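Local coordinates for protein beta-N-acetylhexosaminidase (Akkermansia muciniphila, PDB 6JEB) that hydrolyses terminal non-reducing N-acetyl-D-hexosamine residues, releasing GlcNAc from N-glycans and chitobiose and GalNAc from beta-linked substrates, as a zinc-containing family 20 glycoside hydrolase, at residues I6-P10 with A422-S427; Q195-A199 with M212-T216; L224-K229 with W264-C270; L372-L378 with R432-F437. All coordinates share one frame; numbering follows the deposited sequence.

Contact 1 (I6-P10 with A422-S427); sequences IIPEP and AEAGWS
Glu423 OE1 is gripped by two groups: the backbone Glu9 N bonds to it at 2.9 Å, reaching it from above the carboxylate plane, and Lys440 of helix 434-452 forms a salt bridge with the same oxygen. This is a domain junction of the family 20 hydrolase, where the loop leading into strand 12-16 of the N-terminal domain lies against the C-terminal end of helix 417-426 of the catalytic TIM barrel. The glutamate reaches the loop because its CG stands anti to the backbone N (chi1 -178°) and the chain then bends at chi2. Its other oxygen, OE2, is hydrogen-bonded to the Tyr376 hydroxyl, while Lys440 also pairs with Glu9 OE1 and so probably eases the closeness of two like charges. With an alanine here, Glu9 N would probably lose its acceptor and Lys440 one of its two carboxylates. Pro8, which follows a cis peptide bond, turns its ring toward the helix. Its CG sits 3.4 Å from Trp426 CG, and its CB touches both Trp426 CB and Ser427 OG. The indole NE1 is taken by Asp86. Just past the helix end, Ser427 OG donates to Glu9 O over 2.7 Å, in the carbonyl plane and on a lone pair, with a C=O...OG angle of 122°.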
loop_
_atom_site.group_PDB
_atom_site.type_symbol
_atom_site.label_atom_id
_atom_site.label_comp_id
_atom_site.label_asym_id
_atom_site.label_seq_id
_atom_site.Cartn_x
_atom_site.Cartn_y
_atom_site.Cartn_z
ATOM N N ILE A 6 16.625 0.339 -16.106
ATOM C CA ILE A 6 16.301 -0.122 -14.764
ATOM C C ILE A 6 15.293 0.842 -14.159
ATOM O O ILE A 6 15.532 2.059 -14.118
ATOM C CB ILE A 6 17.565 -0.189 -13.891
ATOM C CG1 ILE A 6 18.606 -1.141 -14.496
ATOM C CG2 ILE A 6 17.201 -0.573 -12.454
ATOM C CD1 ILE A 6 20.021 -0.824 -14.045
ATOM N N ILE A 7 14.172 0.305 -13.688
ATOM C CA ILE A 7 13.192 1.057 -12.914
ATOM C C ILE A 7 13.095 0.388 -11.550
ATOM O O ILE A 7 12.802 -0.809 -11.470
ATOM C CB ILE A 7 11.804 1.104 -13.579
ATOM C CG1 ILE A 7 11.895 1.739 -14.968
ATOM C CG2 ILE A 7 10.818 1.878 -12.687
ATOM C CD1 ILE A 7 10.630 1.554 -15.815
ATOM N N PRO A 8 13.301 1.112 -10.445
ATOM C CA PRO A 8 13.604 2.552 -10.390
ATOM C C PRO A 8 15.017 2.912 -10.840
ATOM O O PRO A 8 15.942 2.099 -10.743
ATOM C CB PRO A 8 13.417 2.902 -8.910
ATOM C CG PRO A 8 13.418 1.611 -8.182
ATOM C CD PRO A 8 13.093 0.514 -9.114
ATOM N N GLU A 9 15.168 4.132 -11.334
ATOM C CA GLU A 9 16.478 4.604 -11.769
ATOM C C GLU A 9 17.473 4.505 -10.616
ATOM O O GLU A 9 17.193 5.010 -9.519
ATOM C CB GLU A 9 16.387 6.058 -12.232
ATOM C CG GLU A 9 17.688 6.601 -12.833
ATOM C CD GLU A 9 18.089 5.889 -14.121
ATOM O OE1 GLU A 9 17.224 5.250 -14.762
ATOM O OE2 GLU A 9 19.281 5.965 -14.494
ATOM N N PRO A 10 18.633 3.878 -10.818
ATOM C CA PRO A 10 19.626 3.808 -9.743
ATOM C C PRO A 10 20.166 5.183 -9.376
ATOM O O PRO A 10 20.200 6.118 -10.188
ATOM C CB PRO A 10 20.733 2.931 -10.342
ATOM C CG PRO A 10 20.021 2.085 -11.367
ATOM C CD PRO A 10 18.987 3.014 -11.958
ATOM N N ALA A 422 7.175 3.570 -7.858
ATOM C CA ALA A 422 8.414 2.924 -7.426
ATOM C C ALA A 422 9.605 3.857 -7.597
ATOM O O ALA A 422 10.467 3.953 -6.712
ATOM C CB ALA A 422 8.636 1.626 -8.210
ATOM N N GLU A 423 9.662 4.558 -8.730
ATOM C CA GLU A 423 10.766 5.478 -8.977
ATOM C C GLU A 423 10.673 6.713 -8.081
ATOM O O GLU A 423 11.696 7.223 -7.613
ATOM C CB GLU A 423 10.829 5.834 -10.470
ATOM C CG GLU A 423 11.988 6.757 -10.833
ATOM C CD GLU A 423 12.558 6.508 -12.226
ATOM O OE1 GLU A 423 12.837 5.336 -12.563
ATOM O OE2 GLU A 423 12.735 7.487 -12.987
ATOM N N ALA A 424 9.454 7.182 -7.793
ATOM C CA ALA A 424 9.299 8.306 -6.871
ATOM C C ALA A 424 9.771 7.952 -5.463
ATOM O O ALA A 424 10.321 8.804 -4.751
ATOM C CB ALA A 424 7.839 8.764 -6.848
ATOM N N GLY A 425 9.543 6.708 -5.028
ATOM C CA GLY A 425 9.966 6.312 -3.696
ATOM C C GLY A 425 11.445 6.013 -3.592
ATOM O O GLY A 425 12.045 6.223 -2.530
ATOM N N TRP A 426 12.054 5.525 -4.673
ATOM C CA TRP A 426 13.429 5.036 -4.671
ATOM C C TRP A 426 14.440 6.061 -5.174
ATOM O O TRP A 426 15.507 6.228 -4.573
ATOM C CB TRP A 426 13.525 3.776 -5.546
ATOM C CG TRP A 426 14.921 3.221 -5.599
ATOM C CD1 TRP A 426 15.977 3.710 -6.320
ATOM C CD2 TRP A 426 15.424 2.098 -4.868
ATOM N NE1 TRP A 426 17.105 2.965 -6.075
ATOM C CE2 TRP A 426 16.792 1.967 -5.188
ATOM C CE3 TRP A 426 14.848 1.182 -3.978
ATOM C CZ2 TRP A 426 17.598 0.969 -4.639
ATOM C CZ3 TRP A 426 15.649 0.184 -3.438
ATOM C CH2 TRP A 426 17.011 0.086 -3.772
ATOM N N SER A 427 14.157 6.705 -6.300
ATOM C CA SER A 427 15.232 7.392 -7.017
ATOM C C SER A 427 15.434 8.810 -6.494
ATOM O O SER A 427 14.457 9.550 -6.328
ATOM C CB SER A 427 14.918 7.459 -8.505
ATOM O OG SER A 427 14.765 6.154 -9.034
#

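Contact 2 (Q195-A199 with M212-T216)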
loop_
_atom_site.group_PDB
_atom_site.type_symbol
_atom_site.label_atom_id
_atom_site.label_comp_id
_atom_site.label_asym_id
_atom_site.label_seq_id
_atom_site.Cartn_x
_atom_site.Cartn_y
_atom_site.Cartn_z
ATOM N N GLN A 195 -19.408 -1.271 8.019
ATOM C CA GLN A 195 -20.738 -1.834 7.784
ATOM C C GLN A 195 -20.719 -3.359 7.820
ATOM O O GLN A 195 -21.680 -3.980 8.288
ATOM C CB GLN A 195 -21.360 -1.322 6.488
ATOM C CG GLN A 195 -22.816 -1.775 6.339
ATOM C CD GLN A 195 -23.561 -1.016 5.270
ATOM O OE1 GLN A 195 -23.270 0.158 5.016
ATOM N NE2 GLN A 195 -24.526 -1.679 4.626
ATOM N N ALA A 196 -19.638 -3.985 7.338
ATOM C CA ALA A 196 -19.585 -5.445 7.359
ATOM C C ALA A 196 -19.533 -5.963 8.793
ATOM O O ALA A 196 -20.242 -6.920 9.146
ATOM C CB ALA A 196 -18.405 -5.957 6.527
ATOM N N LEU A 197 -18.728 -5.318 9.642
ATOM C CA LEU A 197 -18.690 -5.686 11.052
ATOM C C LEU A 197 -20.051 -5.481 11.715
ATOM O O LEU A 197 -20.471 -6.296 12.547
ATOM C CB LEU A 197 -17.596 -4.886 11.771
ATOM C CG LEU A 197 -17.372 -5.204 13.255
ATOM C CD1 LEU A 197 -16.983 -6.665 13.461
ATOM C CD2 LEU A 197 -16.326 -4.260 13.860
ATOM N N HIS A 198 -20.762 -4.406 11.350
ATOM C CA HIS A 198 -22.091 -4.166 11.913
ATOM C C HIS A 198 -23.074 -5.248 11.487
ATOM O O HIS A 198 -23.908 -5.685 12.288
ATOM C CB HIS A 198 -22.589 -2.767 11.517
ATOM C CG HIS A 198 -23.788 -2.301 12.290
ATOM N ND1 HIS A 198 -23.880 -1.030 12.817
ATOM C CD2 HIS A 198 -24.945 -2.928 12.618
ATOM C CE1 HIS A 198 -25.037 -0.896 13.443
ATOM N NE2 HIS A 198 -25.701 -2.034 13.340
ATOM N N ALA A 199 -23.002 -5.686 10.229
ATOM C CA ALA A 199 -23.878 -6.763 9.777
ATOM C C ALA A 199 -23.697 -8.016 10.627
ATOM O O ALA A 199 -24.678 -8.699 10.959
ATOM C CB ALA A 199 -23.611 -7.067 8.301
ATOM N N MET A 212 -29.079 -4.916 9.444
ATOM C CA MET A 212 -28.015 -4.403 8.591
ATOM C C MET A 212 -27.394 -5.530 7.782
ATOM O O MET A 212 -27.116 -6.607 8.314
ATOM C CB MET A 212 -26.921 -3.798 9.469
ATOM C CG MET A 212 -25.749 -3.243 8.690
ATOM S SD MET A 212 -26.154 -1.648 7.972
ATOM C CE MET A 212 -26.275 -0.644 9.453
ATOM N N ASN A 213 -27.166 -5.274 6.499
ATOM C CA ASN A 213 -26.467 -6.203 5.626
ATOM C C ASN A 213 -25.106 -5.632 5.266
ATOM O O ASN A 213 -24.861 -4.430 5.389
ATOM C CB ASN A 213 -27.268 -6.459 4.345
ATOM C CG ASN A 213 -28.601 -7.097 4.623
ATOM O OD1 ASN A 213 -28.702 -8.015 5.432
ATOM N ND2 ASN A 213 -29.641 -6.602 3.968
ATOM N N VAL A 214 -24.213 -6.515 4.823
ATOM C CA VAL A 214 -22.938 -6.055 4.292
ATOM C C VAL A 214 -23.211 -5.146 3.097
ATOM O O VAL A 214 -24.110 -5.402 2.285
ATOM C CB VAL A 214 -22.058 -7.263 3.930
ATOM C CG1 VAL A 214 -20.734 -6.808 3.302
ATOM C CG2 VAL A 214 -21.801 -8.129 5.165
ATOM N N ARG A 215 -22.456 -4.055 3.000
ATOM C CA ARG A 215 -22.759 -3.031 2.010
ATOM C C ARG A 215 -22.474 -3.542 0.603
ATOM O O ARG A 215 -21.485 -4.247 0.368
ATOM C CB ARG A 215 -21.933 -1.774 2.288
ATOM C CG ARG A 215 -22.553 -0.505 1.721
ATOM C CD ARG A 215 -21.693 0.704 2.038
ATOM N NE ARG A 215 -22.227 1.939 1.476
ATOM C CZ ARG A 215 -23.014 2.789 2.132
ATOM N NH1 ARG A 215 -23.390 2.529 3.382
ATOM N NH2 ARG A 215 -23.433 3.901 1.532
ATOM N N THR A 216 -23.348 -3.177 -0.342
ATOM C CA THR A 216 -23.200 -3.589 -1.731
ATOM C C THR A 216 -22.937 -2.417 -2.656
ATOM O O THR A 216 -22.839 -2.610 -3.874
ATOM C CB THR A 216 -24.446 -4.345 -2.211
ATOM O OG1 THR A 216 -25.566 -3.449 -2.220
ATOM C CG2 THR A 216 -24.735 -5.537 -1.308
#
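Gln195, at the start of the short helix 195-200, sends an extended side chain across to residues 212-216 and uses both ends of its amide there. NE2 donates to the backbone Asn213 O at 2.9 Å along a nearly straight bond (172°), with the acceptor in the amide plane. OE1 takes an N-H from Arg215 NH1, also at 2.9 Å, and lies at the edge of the guanidinium. The two flat groups stand almost perpendicular, 81° apart, and the amide carbon rests against Arg215 CB. With its oxygen and nitrogen both bonded, the amide is held against flipping. Arg215 NE meanwhile bonds to the backbone Ala218 O. Next comes Ala196, whose methyl meets Val214 CG1 at 4.1 Å. The setting is a long excursion of the TIM barrel after strand 183-187: helix 195-200 leaves the barrel just beyond the active-site residue His193, and the returning loop is laid back along it. The side chain of Arg215 comes within about 7 Å of that of Asp130, another active-site residue. His198 offers a ring face to Met212, whose chain, in one of its two modelled conformers, bends at chi2 and chi3 and so brings CE over the ring centre, 4.0 Å from the centroid in a CH-pi contact. The imidazole also stacks with Phe205, and its NE2 bonds to Lys209 N. Last in the helix segment, Ala199 fits its CB against the loop backbone, 3.5 Å from Met212 O, and against Val214 CG2 at 3.8 Å.

Contact 3 (L224-K229 with W264-C270); sequences LVCPQK and WEKCPLC. With ZN (zinc ion), chain B.
Cys226, Cys267 and Cys270 close on one zinc ion, their SG atoms 2.3, 2.3 and 2.4 Å from the metal, and Cys206 completes the four-cysteine site. Cys267 and Cys270 form its CxxC pair. The sulfurs also accept N-H groups, which probably helps spread the negative charge of the cluster. Gln228 N donates to Cys226 SG within the type I turn from Cys226 to Lys229, a turn closed by Lys229 N bonding to Cys226 O. Cys270 N donates to Cys267 SG, the N-cap bond of helix 268-277. The third bond crosses the contact: Gln228 NE2 points almost straight at Cys270 SG (3.4 Å, 173°), with the sulfur in the amide plane. Gln228 CG, anti to the carbonyl carbon, lies beside Leu269 CB, and the fold at chi2 (-41°) turns the amide to the sulfur. Away from the metal, Trp264 NE1 donates to the backbone Val225 O at 2.9 Å, the oxygen lying close to the indole plane. The indole is sandwiched as well: Leu224 CD1 sits over one face, 3.6 Å from the centroid of the five-membered ring, while Pro227 CG lies over the opposite face toward the rim, 3.6 Å from Trp264 CZ2. The site thus joins the loop running into helix 230-246 to the turn between helices 262-266 and 268-277 on the outside of the TIM barrel, with Gln285 and Met286 of helix 282-299 packing against Trp264.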
loop_
_atom_site.group_PDB
_atom_site.type_symbol
_atom_site.label_atom_id
_atom_site.label_comp_id
_atom_site.label_asym_id
_atom_site.label_seq_id
_atom_site.Cartn_x
_atom_site.Cartn_y
_atom_site.Cartn_z
ATOM N N LEU A 224 -20.120 3.802 13.545
ATOM C CA LEU A 224 -18.870 3.700 14.284
ATOM C C LEU A 224 -19.033 2.704 15.426
ATOM O O LEU A 224 -20.072 2.681 16.097
ATOM C CB LEU A 224 -18.464 5.061 14.872
ATOM C CG LEU A 224 -18.381 6.260 13.921
ATOM C CD1 LEU A 224 -17.727 7.442 14.614
ATOM C CD2 LEU A 224 -17.619 5.918 12.648
ATOM N N VAL A 225 -18.000 1.888 15.662
ATOM C CA VAL A 225 -18.010 1.065 16.866
ATOM C C VAL A 225 -18.129 1.976 18.091
ATOM O O VAL A 225 -17.649 3.119 18.100
ATOM C CB VAL A 225 -16.786 0.139 16.973
ATOM C CG1 VAL A 225 -16.854 -0.964 15.919
ATOM C CG2 VAL A 225 -15.478 0.945 16.863
ATOM N N CYS A 226 -18.802 1.476 19.128
ATOM C CA CYS A 226 -19.037 2.271 20.325
ATOM C C CYS A 226 -17.915 2.023 21.325
ATOM O O CYS A 226 -17.794 0.900 21.834
ATOM C CB CYS A 226 -20.378 1.914 20.945
ATOM S SG CYS A 226 -20.711 2.905 22.432
ATOM N N PRO A 227 -17.084 3.020 21.647
ATOM C CA PRO A 227 -15.982 2.781 22.594
ATOM C C PRO A 227 -16.440 2.428 23.997
ATOM O O PRO A 227 -15.602 2.014 24.808
ATOM C CB PRO A 227 -15.210 4.111 22.592
ATOM C CG PRO A 227 -15.606 4.790 21.315
ATOM C CD PRO A 227 -17.042 4.379 21.083
ATOM N N GLN A 228 -17.725 2.590 24.318
ATOM C CA GLN A 228 -18.180 2.302 25.673
ATOM C C GLN A 228 -18.500 0.836 25.895
ATOM O O GLN A 228 -18.772 0.442 27.036
ATOM C CB GLN A 228 -19.423 3.132 26.011
ATOM C CG GLN A 228 -19.383 4.574 25.502
ATOM C CD GLN A 228 -18.021 5.242 25.664
ATOM O OE1 GLN A 228 -17.286 4.992 26.627
ATOM N NE2 GLN A 228 -17.687 6.105 24.721
ATOM N N LYS A 229 -18.461 0.014 24.856
ATOM C CA LYS A 229 -18.928 -1.359 24.971
ATOM C C LYS A 229 -17.758 -2.296 25.221
ATOM O O LYS A 229 -16.814 -2.326 24.413
ATOM C CB LYS A 229 -19.675 -1.758 23.707
ATOM C CG LYS A 229 -20.866 -0.845 23.450
ATOM C CD LYS A 229 -21.997 -1.583 22.777
ATOM C CE LYS A 229 -23.211 -0.696 22.616
ATOM N NZ LYS A 229 -24.256 -1.343 21.766
ATOM N N TRP A 264 -21.675 8.959 17.337
ATOM C CA TRP A 264 -21.066 9.116 18.656
ATOM C C TRP A 264 -21.697 10.277 19.415
ATOM O O TRP A 264 -21.946 10.178 20.625
ATOM C CB TRP A 264 -19.563 9.354 18.529
ATOM C CG TRP A 264 -18.738 8.115 18.355
ATOM C CD1 TRP A 264 -19.188 6.818 18.254
ATOM C CD2 TRP A 264 -17.309 8.049 18.294
ATOM N NE1 TRP A 264 -18.119 5.962 18.114
ATOM C CE2 TRP A 264 -16.957 6.692 18.138
ATOM C CE3 TRP A 264 -16.290 9.011 18.353
ATOM C CZ2 TRP A 264 -15.628 6.269 18.043
ATOM C CZ3 TRP A 264 -14.973 8.593 18.257
ATOM C CH2 TRP A 264 -14.651 7.233 18.099
ATOM N N GLU A 265 -21.944 11.395 18.726
ATOM C CA GLU A 265 -22.560 12.540 19.391
ATOM C C GLU A 265 -23.917 12.168 19.971
ATOM O O GLU A 265 -24.252 12.577 21.089
ATOM C CB GLU A 265 -22.699 13.720 18.424
ATOM C CG GLU A 265 -23.050 15.044 19.112
ATOM C CD GLU A 265 -24.518 15.149 19.496
ATOM O OE1 GLU A 265 -25.369 14.627 18.745
ATOM O OE2 GLU A 265 -24.818 15.742 20.556
ATOM N N LYS A 266 -24.702 11.376 19.231
ATOM C CA LYS A 266 -26.063 11.033 19.629
ATOM C C LYS A 266 -26.142 9.845 20.573
ATOM O O LYS A 266 -27.153 9.696 21.270
ATOM C CB LYS A 266 -26.903 10.701 18.392
ATOM C CG LYS A 266 -27.188 11.891 17.509
ATOM C CD LYS A 266 -27.971 11.494 16.277
ATOM C CE LYS A 266 -28.242 12.716 15.407
ATOM N NZ LYS A 266 -28.973 12.368 14.158
ATOM N N CYS A 267 -25.113 9.005 20.606
ATOM C CA CYS A 267 -25.164 7.764 21.371
ATOM C C CYS A 267 -25.400 8.042 22.854
ATOM O O CYS A 267 -24.662 8.833 23.458
ATOM C CB CYS A 267 -23.849 7.010 21.198
ATOM S SG CYS A 267 -23.703 5.551 22.264
ATOM N N PRO A 268 -26.397 7.407 23.480
ATOM C CA PRO A 268 -26.627 7.663 24.909
ATOM C C PRO A 268 -25.489 7.190 25.793
ATOM O O PRO A 268 -25.267 7.778 26.860
ATOM C CB PRO A 268 -27.939 6.913 25.201
ATOM C CG PRO A 268 -28.003 5.858 24.140
ATOM C CD PRO A 268 -27.396 6.486 22.913
ATOM N N LEU A 269 -24.755 6.150 25.382
ATOM C CA LEU A 269 -23.597 5.717 26.157
ATOM C C LEU A 269 -22.433 6.681 25.981
ATOM O O LEU A 269 -21.782 7.070 26.958
ATOM C CB LEU A 269 -23.169 4.311 25.734
ATOM C CG LEU A 269 -24.222 3.215 25.900
ATOM C CD1 LEU A 269 -23.649 1.893 25.402
ATOM C CD2 LEU A 269 -24.675 3.102 27.348
ATOM N N CYS A 270 -22.146 7.068 24.734
ATOM C CA CYS A 270 -21.020 7.967 24.488
ATOM C C CYS A 270 -21.253 9.350 25.085
ATOM O O CYS A 270 -20.298 9.987 25.545
ATOM C CB CYS A 270 -20.723 8.066 22.991
ATOM S SG CYS A 270 -20.038 6.547 22.269
HETATM ZN ZN ZN B . -21.576 4.892 21.546
#

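Contact 4 (L372-L378 with R432-F437)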
loop_
_atom_site.group_PDB
_atom_site.type_symbol
_atom_site.label_atom_id
_atom_site.label_comp_id
_atom_site.label_asym_id
_atom_site.label_seq_id
_atom_site.Cartn_x
_atom_site.Cartn_y
_atom_site.Cartn_z
ATOM N N LEU A 372 -0.209 8.485 -16.259
ATOM C CA LEU A 372 1.143 8.060 -15.917
ATOM C C LEU A 372 2.071 9.259 -15.763
ATOM O O LEU A 372 2.887 9.307 -14.835
ATOM C CB LEU A 372 1.666 7.114 -16.997
ATOM C CG LEU A 372 3.087 6.612 -16.796
ATOM C CD1 LEU A 372 3.169 5.771 -15.515
ATOM C CD2 LEU A 372 3.503 5.822 -18.016
ATOM N N GLN A 373 1.944 10.250 -16.650
ATOM C CA GLN A 373 2.791 11.435 -16.560
ATOM C C GLN A 373 2.516 12.224 -15.285
ATOM O O GLN A 373 3.450 12.715 -14.639
ATOM C CB GLN A 373 2.599 12.315 -17.795
ATOM C CG GLN A 373 3.591 13.456 -17.873
ATOM C CD GLN A 373 3.599 14.134 -19.232
ATOM O OE1 GLN A 373 2.899 13.715 -20.156
ATOM N NE2 GLN A 373 4.401 15.179 -19.362
ATOM N N LYS A 374 1.242 12.358 -14.906
ATOM C CA LYS A 374 0.903 13.036 -13.658
ATOM C C LYS A 374 1.502 12.297 -12.472
ATOM O O LYS A 374 2.104 12.901 -11.576
ATOM C CB LYS A 374 -0.619 13.113 -13.514
ATOM C CG LYS A 374 -1.090 13.577 -12.140
ATOM C CD LYS A 374 -0.633 14.998 -11.858
ATOM C CE LYS A 374 -1.255 15.523 -10.581
ATOM N NZ LYS A 374 -0.995 16.979 -10.390
ATOM N N CYS A 375 1.332 10.974 -12.457
ATOM C CA CYS A 375 1.897 10.161 -11.394
ATOM C C CYS A 375 3.400 10.398 -11.259
ATOM O O CYS A 375 3.909 10.594 -10.146
ATOM C CB CYS A 375 1.588 8.701 -11.708
ATOM S SG CYS A 375 1.989 7.566 -10.421
ATOM N N TYR A 376 4.124 10.382 -12.384
ATOM C CA TYR A 376 5.569 10.571 -12.354
ATOM C C TYR A 376 5.968 11.953 -11.842
ATOM O O TYR A 376 7.104 12.131 -11.379
ATOM C CB TYR A 376 6.199 10.278 -13.730
ATOM C CG TYR A 376 7.691 10.141 -13.579
ATOM C CD1 TYR A 376 8.243 8.945 -13.143
ATOM C CD2 TYR A 376 8.539 11.225 -13.779
ATOM C CE1 TYR A 376 9.594 8.819 -12.924
ATOM C CE2 TYR A 376 9.896 11.110 -13.569
ATOM C CZ TYR A 376 10.422 9.902 -13.143
ATOM O OH TYR A 376 11.774 9.784 -12.922
ATOM N N ASP A 377 5.063 12.932 -11.894
ATOM C CA ASP A 377 5.406 14.247 -11.377
ATOM C C ASP A 377 5.533 14.275 -9.856
ATOM O O ASP A 377 5.956 15.298 -9.313
ATOM C CB ASP A 377 4.390 15.285 -11.858
ATOM C CG ASP A 377 4.936 16.699 -11.814
ATOM O OD1 ASP A 377 6.042 16.932 -12.351
ATOM O OD2 ASP A 377 4.261 17.579 -11.245
ATOM N N LEU A 378 5.206 13.183 -9.166
ATOM C CA LEU A 378 5.237 13.170 -7.706
ATOM C C LEU A 378 6.666 13.239 -7.176
ATOM O O LEU A 378 7.497 12.378 -7.485
ATOM C CB LEU A 378 4.564 11.909 -7.178
ATOM C CG LEU A 378 4.637 11.743 -5.658
ATOM C CD1 LEU A 378 3.855 12.856 -4.956
ATOM C CD2 LEU A 378 4.120 10.370 -5.255
ATOM N N ARG A 432 16.060 11.638 -11.761
ATOM C CA ARG A 432 14.704 11.457 -12.256
ATOM C C ARG A 432 14.412 12.416 -13.402
ATOM O O ARG A 432 14.803 13.586 -13.364
ATOM C CB ARG A 432 13.692 11.661 -11.128
ATOM C CG ARG A 432 13.702 10.525 -10.119
ATOM C CD ARG A 432 12.597 10.683 -9.093
ATOM N NE ARG A 432 11.273 10.697 -9.716
ATOM C CZ ARG A 432 10.165 11.114 -9.117
ATOM N NH1 ARG A 432 10.214 11.538 -7.859
ATOM N NH2 ARG A 432 9.009 11.095 -9.776
ATOM N N SER A 433 13.741 11.901 -14.432
ATOM C CA SER A 433 13.193 12.735 -15.492
ATOM C C SER A 433 12.103 11.947 -16.203
ATOM O O SER A 433 12.201 10.724 -16.345
ATOM C CB SER A 433 14.260 13.208 -16.491
ATOM O OG SER A 433 14.545 12.229 -17.476
ATOM N N TRP A 434 11.059 12.655 -16.626
ATOM C CA TRP A 434 9.979 11.998 -17.349
ATOM C C TRP A 434 10.492 11.361 -18.635
ATOM O O TRP A 434 10.132 10.221 -18.960
ATOM C CB TRP A 434 8.861 12.999 -17.634
ATOM C CG TRP A 434 7.841 12.495 -18.607
ATOM C CD1 TRP A 434 7.575 13.002 -19.850
ATOM C CD2 TRP A 434 6.963 11.370 -18.436
ATOM N NE1 TRP A 434 6.585 12.272 -20.453
ATOM C CE2 TRP A 434 6.187 11.268 -19.609
ATOM C CE3 TRP A 434 6.750 10.449 -17.405
ATOM C CZ2 TRP A 434 5.217 10.278 -19.783
ATOM C CZ3 TRP A 434 5.777 9.465 -17.579
ATOM C CH2 TRP A 434 5.026 9.390 -18.760
ATOM N N GLU A 435 11.362 12.068 -19.363
ATOM C CA GLU A 435 11.873 11.537 -20.622
ATOM C C GLU A 435 12.598 10.213 -20.411
ATOM O O GLU A 435 12.372 9.246 -21.148
ATOM C CB GLU A 435 12.783 12.559 -21.302
ATOM C CG GLU A 435 12.036 13.761 -21.859
ATOM C CD GLU A 435 10.955 13.363 -22.845
ATOM O OE1 GLU A 435 11.227 12.498 -23.706
ATOM O OE2 GLU A 435 9.831 13.904 -22.751
ATOM N N ASN A 436 13.471 10.146 -19.406
ATOM C CA ASN A 436 14.191 8.901 -19.164
ATOM C C ASN A 436 13.248 7.801 -18.695
ATOM O O ASN A 436 13.356 6.652 -19.138
ATOM C CB ASN A 436 15.316 9.111 -18.151
ATOM C CG ASN A 436 16.253 7.924 -18.082
ATOM O OD1 ASN A 436 16.827 7.522 -19.098
ATOM N ND2 ASN A 436 16.417 7.354 -16.888
ATOM N N PHE A 437 12.325 8.133 -17.793
ATOM C CA PHE A 437 11.386 7.131 -17.304
ATOM C C PHE A 437 10.551 6.567 -18.446
ATOM O O PHE A 437 10.376 5.348 -18.560
ATOM C CB PHE A 437 10.485 7.730 -16.224
ATOM C CG PHE A 437 9.399 6.797 -15.765
ATOM C CD1 PHE A 437 9.668 5.803 -14.828
ATOM C CD2 PHE A 437 8.117 6.898 -16.287
ATOM C CE1 PHE A 437 8.666 4.932 -14.405
ATOM C CE2 PHE A 437 7.113 6.038 -15.877
ATOM C CZ PHE A 437 7.385 5.048 -14.936
#
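An aromatic and cation-pi interface joins the short helix 372-376 of the TIM-barrel catalytic domain to the start of the long C-terminal helix 434-452, with Tyr376 at its heart. Phe437 lies against one face of the tyrosine ring in an offset stack, the centroids 4.6 Å apart and the planes 25° from parallel. Over the opposite face comes Arg432, its CZ 4.5 Å from the ring centroid and its guanidinium nearly upright on the ring. The arginine chain kinks at chi3 (60°), which swings the end of the group back over the tyrosine and up to the backbone of Leu378. There NH1 and NH2 both donate to Leu378 O, at 2.9 and 3.0 Å, with that oxygen in the guanidinium plane. A weak bond from NE to the Tyr376 hydroxyl adds to the hold; the stronger partner of that hydroxyl is Glu423 of helix 417-426. A leucine in place of Arg432 would probably leave Leu378 O without these two donors and strip the cation from the tyrosine face. Ser433 N-caps the C-terminal helix, its OG accepting from Asn436 N. Beside this core, Gln373 lays its amide almost flat on the indole of Trp434, the planes 7° apart. Leu372 meets the edge of the same indole, its CG 3.9 Å from Trp434 CH2, and reaches Phe437 CE2 with CD1 at 4.0 Å.

How the contacts relate
From the N terminus, residues 6-10 of the first domain wait until 422-427 to be met, so contact 1 closes a loop of some 410 residues holding all eight barrel strands. Contacts 2 and 3 nest inside it, one after the other: a short return after helix 195-200, then the zinc-bound join of 224-229 to 264-270. They touch through Leu197 and Val225. Contact 4 opens at 372-378, still within that loop, and ends at 432-437 beyond it, so it crosses contact 1 and ties helix 372-376 to the C-terminal helix 434-452. These two adjoin, linked by Tyr376 and Glu423, and lie about 40 Å or more, centre to centre, from the other pair, across the chain's centre.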